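Local structure of insulinase family protease (Yersinia pestis, 3GO9) at residues V68-L73 and Q188-P193; L74-L79 and T157-T162; D267-M272 and I332-P337. The protein is predicted to be a peptidase of the M16 (insulinase) family, although its activity and substrate remain to be established. All coordinates share one frame; numbering follows the deposited sequence. Where two conformers were deposited one is given.

Contact 1 (V68-L73 and Q188-P193). With ZN (zinc ion), chain C.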
# COMPACT_ATOMS: atom_id res chain seq x y z
N VAL A 68 -19.24 16.68 1.64
CA VAL A 68 -19.15 15.31 1.22
C VAL A 68 -18.73 15.26 -0.24
O VAL A 68 -19.33 15.93 -1.10
CB VAL A 68 -20.52 14.61 1.41
CG1 VAL A 68 -20.53 13.26 0.75
CG2 VAL A 68 -20.88 14.54 2.93
N GLY A 69 -17.68 14.51 -0.51
CA GLY A 69 -17.20 14.30 -1.87
C GLY A 69 -16.27 15.40 -2.38
O GLY A 69 -15.78 15.31 -3.53
N PHE A 70 -16.06 16.47 -1.59
CA PHE A 70 -15.23 17.60 -2.04
C PHE A 70 -13.80 17.16 -2.36
O PHE A 70 -13.25 17.56 -3.40
CB PHE A 70 -15.21 18.74 -1.00
CG PHE A 70 -16.39 19.65 -1.02
CD1 PHE A 70 -17.58 19.35 -1.68
CD2 PHE A 70 -16.29 20.88 -0.40
CE1 PHE A 70 -18.60 20.27 -1.71
CE2 PHE A 70 -17.30 21.78 -0.42
CZ PHE A 70 -18.47 21.48 -1.05
N ALA A 71 -13.20 16.33 -1.53
CA ALA A 71 -11.79 15.97 -1.79
C ALA A 71 -11.67 15.16 -3.06
O ALA A 71 -10.65 15.20 -3.78
CB ALA A 71 -11.24 15.16 -0.63
N HIS A 72 -12.68 14.35 -3.34
CA HIS A 72 -12.66 13.53 -4.59
C HIS A 72 -12.93 14.37 -5.84
O HIS A 72 -12.51 13.99 -6.95
CB HIS A 72 -13.65 12.39 -4.44
CG HIS A 72 -13.55 11.34 -5.50
ND1 HIS A 72 -12.54 10.40 -5.49
CD2 HIS A 72 -14.37 11.03 -6.52
CE1 HIS A 72 -12.73 9.57 -6.50
NE2 HIS A 72 -13.80 9.96 -7.16
N LEU A 73 -13.67 15.46 -5.70
CA LEU A 73 -14.03 16.34 -6.83
C LEU A 73 -12.86 17.22 -7.28
O LEU A 73 -12.64 17.43 -8.47
CB LEU A 73 -15.25 17.22 -6.51
CG LEU A 73 -15.71 18.20 -7.58
CD1 LEU A 73 -15.99 17.51 -8.87
CD2 LEU A 73 -16.93 18.97 -7.11
N GLN A 188 -17.48 9.37 -2.84
CA GLN A 188 -18.94 9.73 -2.80
C GLN A 188 -19.16 10.88 -3.75
O GLN A 188 -18.38 11.79 -3.78
CB GLN A 188 -19.40 10.22 -1.40
CG GLN A 188 -19.17 9.30 -0.23
CD GLN A 188 -19.50 9.87 1.21
OE1 GLN A 188 -20.66 9.79 1.62
NE2 GLN A 188 -18.47 10.40 1.98
N PRO A 189 -20.27 10.87 -4.51
CA PRO A 189 -20.54 12.08 -5.27
C PRO A 189 -20.93 13.26 -4.39
O PRO A 189 -21.49 13.09 -3.31
CB PRO A 189 -21.72 11.67 -6.15
CG PRO A 189 -21.44 10.30 -6.46
CD PRO A 189 -20.93 9.71 -5.14
N VAL A 190 -20.64 14.46 -4.87
CA VAL A 190 -21.03 15.67 -4.15
C VAL A 190 -22.56 15.89 -4.18
O VAL A 190 -23.21 15.46 -5.11
CB VAL A 190 -20.33 16.90 -4.73
CG1 VAL A 190 -18.79 16.78 -4.52
CG2 VAL A 190 -20.70 17.12 -6.21
N THR A 191 -23.08 16.57 -3.15
CA THR A 191 -24.47 17.07 -3.18
C THR A 191 -24.61 18.22 -4.16
O THR A 191 -23.85 19.17 -4.15
CB THR A 191 -24.89 17.54 -1.79
OG1 THR A 191 -24.55 16.51 -0.86
CG2 THR A 191 -26.41 17.80 -1.73
N GLN A 192 -25.62 18.13 -5.02
CA GLN A 192 -25.89 19.17 -5.97
C GLN A 192 -27.16 19.93 -5.56
O GLN A 192 -28.06 19.33 -4.95
CB GLN A 192 -26.04 18.57 -7.35
CG GLN A 192 -24.81 17.87 -7.83
CD GLN A 192 -24.89 17.53 -9.28
OE1 GLN A 192 -25.54 18.24 -10.05
NE2 GLN A 192 -24.28 16.40 -9.68
N PRO A 193 -27.20 21.24 -5.84
CA PRO A 193 -26.16 22.10 -6.45
C PRO A 193 -24.99 22.32 -5.50
O PRO A 193 -25.18 22.44 -4.27
CB PRO A 193 -26.91 23.42 -6.72
CG PRO A 193 -28.34 23.10 -6.43
CD PRO A 193 -28.39 22.01 -5.47
ZN ZN C . -14.18 8.51 -8.51
O HOH W 1 -21.46 17.63 -1.03
O HOH W 2 -16.93 13.58 -5.33
O HOH W 3 -15.70 9.11 -8.38
O HOH W 4 -14.09 6.80 -7.69
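Val68 and Gly69, at the entrance to helix 70-80 in the M16 peptidase family region, meet Gln188 and Val190 where the irregular loop 188-193, which leads to helix 196-206, packs against the helix start. No direct hydrogen bond joins the two backbones. Two waters do this work, one between Val68 O and Thr191 N, the other donating to both Gly69 O and Gln188 O, and Val190 CA adds a CH···O approach of 3.5 Å to Val68 O. Gly69, the N-cap residue, has a positive phi (85°) and, lacking a side chain, brings its CA to 3.4 Å from Gln188 O. Val68 sets CG1 over the face of the Gln188 amide, 3.6 Å from CD; the NE2 of that amide donates to Asp185 O. Val190 turns CG1 away from its own carbonyl carbon (chi1 -64°), and this methyl reaches the edge of the Phe70 ring, 4.0 Å from CD1, and lies 3.9 Å from Leu73 CD2. Within the first turn of the helix, His72 NE2 binds zinc at 2.0 Å. Phe70 and Leu73 pack on Leu199 of helix 196-206, while Leu73 also touches Ala152, and Val190 touches Leu153, of helix 146-153.

Contact 2 (L74-L79 and T157-T162); sequences LPRLAL and TDPIAT. With ZN (zinc ion), chain C.
Asp158 OD1 is gripped twice: by Arg76 NH2 across the contact at 2.9 Å, and by the backbone N of Ile160 at 3.0 Å. The first is a salt bridge whose hydrogen bond is weak, bent to 124° at the hydrogen, with the guanidinium and carboxylate planes 37° apart. The second is straighter, comes from above the carboxylate plane and closes an Asx turn. The other oxygen, Asp158 OD2, binds zinc at 1.9 Å; Ile160 O makes a longer bond of 2.4 Å to the same ion. Arg76 leaves its helix extended and bends only at chi3 (-66°), which lays one guanidinium face over Asp158 CA, Pro159 CD and Thr157 O. Its NH1 donates to Ala152 O, which gives the group a second hold. Beside these polar groups the packing is apolar. Ile160 CD1 touches both Pro75 CB and Leu79 CD1, each at 3.9 Å, and Leu79 CD1 also slides past Pro159 CG at 3.6 Å. Helix 74-79 runs nearly antiparallel to strand 160-162, their axes 9.5 Å apart. Asp158 OD2, Ile160 O and two waters share the ion with His72, and the carboxylate of Asp158 probably shares its negative charge between the metal and the arginine. In the HxxEH signature of M16 peptidases a glutamate and a second histidine follow the first; here those places hold Pro75 and Arg76, so zinc binding at this site need not imply the canonical M16 peptidase activity.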
# COMPACT_ATOMS: atom_id res chain seq x y z
N LEU A 74 -12.09 17.72 -6.31
CA LEU A 74 -11.03 18.69 -6.62
C LEU A 74 -10.12 18.20 -7.73
O LEU A 74 -9.86 18.95 -8.65
CB LEU A 74 -10.24 19.08 -5.36
CG LEU A 74 -10.95 19.83 -4.23
CD1 LEU A 74 -10.04 19.97 -2.98
CD2 LEU A 74 -11.43 21.19 -4.76
N PRO A 75 -9.60 16.96 -7.67
CA PRO A 75 -8.70 16.60 -8.74
C PRO A 75 -9.34 16.51 -10.10
O PRO A 75 -8.64 16.70 -11.12
CB PRO A 75 -8.14 15.23 -8.30
CG PRO A 75 -8.91 14.83 -7.16
CD PRO A 75 -9.63 15.94 -6.60
N ARG A 76 -10.65 16.23 -10.16
CA ARG A 76 -11.31 16.21 -11.46
C ARG A 76 -11.29 17.62 -12.10
O ARG A 76 -11.18 17.80 -13.32
CB ARG A 76 -12.74 15.70 -11.31
CG ARG A 76 -13.29 15.26 -12.67
CD ARG A 76 -14.73 14.82 -12.56
NE ARG A 76 -14.94 13.60 -11.78
CZ ARG A 76 -16.09 12.93 -11.81
NH1 ARG A 76 -17.09 13.38 -12.57
NH2 ARG A 76 -16.28 11.84 -11.07
N LEU A 77 -11.39 18.64 -11.27
CA LEU A 77 -11.31 20.03 -11.74
C LEU A 77 -9.97 20.31 -12.49
O LEU A 77 -9.98 20.95 -13.54
CB LEU A 77 -11.56 21.03 -10.60
CG LEU A 77 -12.84 20.86 -9.87
CD1 LEU A 77 -12.91 21.94 -8.72
CD2 LEU A 77 -14.10 20.95 -10.76
N ALA A 78 -8.88 19.82 -11.91
CA ALA A 78 -7.55 19.97 -12.39
C ALA A 78 -7.39 19.35 -13.79
O ALA A 78 -6.49 19.74 -14.55
CB ALA A 78 -6.49 19.36 -11.38
N LEU A 79 -8.27 18.40 -14.14
CA LEU A 79 -8.29 17.80 -15.49
C LEU A 79 -9.21 18.54 -16.45
O LEU A 79 -9.15 18.34 -17.66
CB LEU A 79 -8.71 16.32 -15.44
CG LEU A 79 -7.81 15.45 -14.61
CD1 LEU A 79 -8.39 14.00 -14.31
CD2 LEU A 79 -6.40 15.31 -15.26
N THR A 157 -17.19 9.74 -17.70
CA THR A 157 -16.49 8.77 -16.87
C THR A 157 -15.88 9.46 -15.67
O THR A 157 -15.86 10.66 -15.60
CB THR A 157 -15.34 8.07 -17.67
OG1 THR A 157 -14.39 9.04 -18.12
CG2 THR A 157 -15.96 7.30 -18.89
N ASP A 158 -15.36 8.65 -14.76
CA ASP A 158 -14.74 9.18 -13.54
C ASP A 158 -13.29 8.84 -13.58
O ASP A 158 -12.90 7.69 -13.32
CB ASP A 158 -15.38 8.53 -12.35
CG ASP A 158 -14.68 8.86 -11.11
OD1 ASP A 158 -14.02 9.98 -11.07
OD2 ASP A 158 -14.76 7.96 -10.24
N PRO A 159 -12.43 9.84 -13.88
CA PRO A 159 -11.02 9.50 -13.94
C PRO A 159 -10.35 9.41 -12.59
O PRO A 159 -9.19 9.03 -12.51
CB PRO A 159 -10.43 10.66 -14.75
CG PRO A 159 -11.25 11.80 -14.39
CD PRO A 159 -12.68 11.25 -14.17
N ILE A 160 -11.05 9.75 -11.51
CA ILE A 160 -10.45 9.78 -10.17
C ILE A 160 -10.77 8.50 -9.39
O ILE A 160 -11.95 8.14 -9.20
CB ILE A 160 -10.97 11.02 -9.37
CG1 ILE A 160 -10.83 12.30 -10.22
CG2 ILE A 160 -10.18 11.19 -8.02
CD1 ILE A 160 -9.43 12.56 -10.84
N ALA A 161 -9.74 7.79 -8.99
CA ALA A 161 -9.89 6.53 -8.30
C ALA A 161 -9.94 6.74 -6.83
O ALA A 161 -9.68 7.85 -6.31
CB ALA A 161 -8.71 5.60 -8.64
N THR A 162 -10.27 5.66 -6.13
CA THR A 162 -10.18 5.69 -4.68
C THR A 162 -9.14 4.69 -4.16
O THR A 162 -8.71 3.80 -4.87
CB THR A 162 -11.54 5.31 -4.05
OG1 THR A 162 -11.97 4.03 -4.53
CG2 THR A 162 -12.62 6.34 -4.42
ZN ZN C . -14.18 8.51 -8.51
O HOH W 5 -18.96 11.46 -14.22
O HOH W 3 -15.70 9.11 -8.38
O HOH W 4 -14.09 6.80 -7.69

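Contact 3 (D267-M272 and I332-P337); sequences DTLSLM and IHLNTP. With ZN (zinc ion), chain E.
His333 ND1 donates to Ser270 OG at 2.6 Å, with an angle of 151° at the hydrogen and the hydroxyl oxygen lying in the ring plane. His333 turns CG away from its carbonyl carbon (chi1 -57°), which brings ND1 to the serine. The other ring nitrogen, NE2, binds zinc at 2.1 Å, so Ser270 is a second-shell residue that probably restrains the rotation of the ring; Asp320 binds the same ion. Ser270 and His333 form a non-hydrogen-bonded pair of an antiparallel ladder; their side chains share a face with Thr268 and Asn335. Flanking pairs carry the backbone bonds: Leu271 and Ile332 exchange two, as do Leu269 and Leu334, and Thr336 N donates to Asp267 O at 2.9 Å. On the zinc side of the sheet Thr268 CG2 rests 3.9 Å from His333 CB. The other face is mostly apolar, with Leu271 CG 4.3 Å from Leu334 CD1 and the CB atoms of Leu269 and Leu334 4.4 Å apart. Both strands are interior to a five-stranded sheet in the M16 inactive-domain region: 440-446 borders 267-272, and 316-324 borders 332-336. Helix 341-358 lies on the leucine face, where Met345, Val348 and Leu352 meet Leu269, Leu334 and Leu271.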
# COMPACT_ATOMS: atom_id res chain seq x y z
N ASP A 267 -16.45 -19.70 -3.88
CA ASP A 267 -16.14 -19.22 -2.51
C ASP A 267 -14.68 -18.86 -2.37
O ASP A 267 -13.83 -19.45 -3.02
CB ASP A 267 -16.47 -20.28 -1.43
CG ASP A 267 -17.95 -20.53 -1.25
OD1 ASP A 267 -18.76 -19.88 -1.94
OD2 ASP A 267 -18.33 -21.40 -0.43
N THR A 268 -14.38 -17.93 -1.47
CA THR A 268 -13.03 -17.84 -0.92
C THR A 268 -13.16 -17.88 0.58
O THR A 268 -13.80 -17.01 1.14
CB THR A 268 -12.30 -16.54 -1.32
OG1 THR A 268 -12.14 -16.54 -2.75
CG2 THR A 268 -10.96 -16.46 -0.65
N LEU A 269 -12.63 -18.90 1.22
CA LEU A 269 -12.46 -18.86 2.66
C LEU A 269 -11.10 -18.29 2.99
O LEU A 269 -10.07 -18.83 2.56
CB LEU A 269 -12.57 -20.31 3.24
CG LEU A 269 -12.29 -20.39 4.74
CD1 LEU A 269 -13.38 -19.58 5.47
CD2 LEU A 269 -12.28 -21.82 5.24
N SER A 270 -11.09 -17.20 3.78
CA SER A 270 -9.85 -16.57 4.20
C SER A 270 -9.63 -16.90 5.68
O SER A 270 -10.55 -16.80 6.49
CB SER A 270 -9.85 -15.08 3.92
OG SER A 270 -9.96 -14.84 2.49
N LEU A 271 -8.42 -17.35 5.98
CA LEU A 271 -7.96 -17.57 7.35
C LEU A 271 -7.11 -16.35 7.62
O LEU A 271 -6.01 -16.18 7.03
CB LEU A 271 -7.14 -18.88 7.46
CG LEU A 271 -7.76 -20.15 6.89
CD1 LEU A 271 -6.80 -21.34 7.20
CD2 LEU A 271 -9.15 -20.46 7.37
N MSE A 272 -7.58 -15.46 8.51
CA MSE A 272 -7.00 -14.12 8.68
C MSE A 272 -6.43 -13.90 10.04
O MSE A 272 -7.00 -14.35 11.02
CB MSE A 272 -8.02 -12.97 8.59
CG MSE A 272 -9.26 -13.14 7.83
SE MSE A 272 -9.30 -11.56 6.77
CE MSE A 272 -7.88 -12.32 5.73
N ILE A 332 -4.46 -16.33 4.50
CA ILE A 332 -4.41 -17.48 3.59
C ILE A 332 -5.76 -17.58 2.96
O ILE A 332 -6.77 -17.73 3.64
CB ILE A 332 -4.10 -18.80 4.32
CG1 ILE A 332 -2.84 -18.60 5.14
CG2 ILE A 332 -4.12 -19.96 3.31
CD1 ILE A 332 -2.56 -19.69 6.17
N HIS A 333 -5.79 -17.53 1.63
CA HIS A 333 -7.03 -17.59 0.91
C HIS A 333 -7.20 -18.93 0.23
O HIS A 333 -6.32 -19.41 -0.50
CB HIS A 333 -7.06 -16.55 -0.19
CG HIS A 333 -6.85 -15.15 0.28
ND1 HIS A 333 -7.73 -14.52 1.12
CD2 HIS A 333 -5.93 -14.23 -0.08
CE1 HIS A 333 -7.34 -13.28 1.30
NE2 HIS A 333 -6.24 -13.07 0.60
N LEU A 334 -8.35 -19.55 0.47
CA LEU A 334 -8.72 -20.80 -0.15
C LEU A 334 -9.83 -20.54 -1.11
O LEU A 334 -10.96 -20.35 -0.73
CB LEU A 334 -9.21 -21.81 0.90
CG LEU A 334 -8.25 -22.41 1.90
CD1 LEU A 334 -7.63 -21.37 2.82
CD2 LEU A 334 -8.99 -23.52 2.71
N ASN A 335 -9.51 -20.58 -2.41
CA ASN A 335 -10.53 -20.35 -3.42
C ASN A 335 -11.06 -21.71 -3.84
O ASN A 335 -10.29 -22.57 -4.28
CB ASN A 335 -9.96 -19.57 -4.62
CG ASN A 335 -11.01 -19.30 -5.71
OD1 ASN A 335 -11.84 -18.38 -5.59
ND2 ASN A 335 -11.02 -20.15 -6.73
N THR A 336 -12.35 -21.93 -3.62
CA THR A 336 -12.94 -23.24 -3.75
C THR A 336 -14.42 -23.16 -4.05
O THR A 336 -15.12 -22.31 -3.51
CB THR A 336 -12.76 -24.06 -2.46
OG1 THR A 336 -13.48 -25.30 -2.57
CG2 THR A 336 -13.24 -23.26 -1.21
N PRO A 337 -14.92 -24.06 -4.92
CA PRO A 337 -16.38 -24.22 -4.97
C PRO A 337 -16.91 -24.58 -3.59
O PRO A 337 -16.26 -25.28 -2.82
CB PRO A 337 -16.59 -25.37 -5.98
CG PRO A 337 -15.35 -25.44 -6.75
CD PRO A 337 -14.25 -25.07 -5.75
ZN ZN E . -5.41 -11.10 0.59
O HOH W 6 -6.41 -9.90 1.96
O HOH W 7 -5.91 -10.35 -1.30

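Followed from the N terminus, helix 70-80 takes part in two closures. Contact 2 brings its later turns to the short edge strand 160-162 of the seven-stranded sheet, and contact 1 closes a wider loop around it when the chain returns at 188-193, just before helix 196-206. The smaller loop is therefore nested in the larger, and the two contacts touch at one zinc, to which 68-73 and 157-162 both contribute. Contact 3 follows in series: pairing 267-272 with 332-337 closes a loop carrying helix 283-309 and strand 316-324. It belongs to the separate five-stranded sheet, with its own zinc, its centre about 36 Å from that of contact 1.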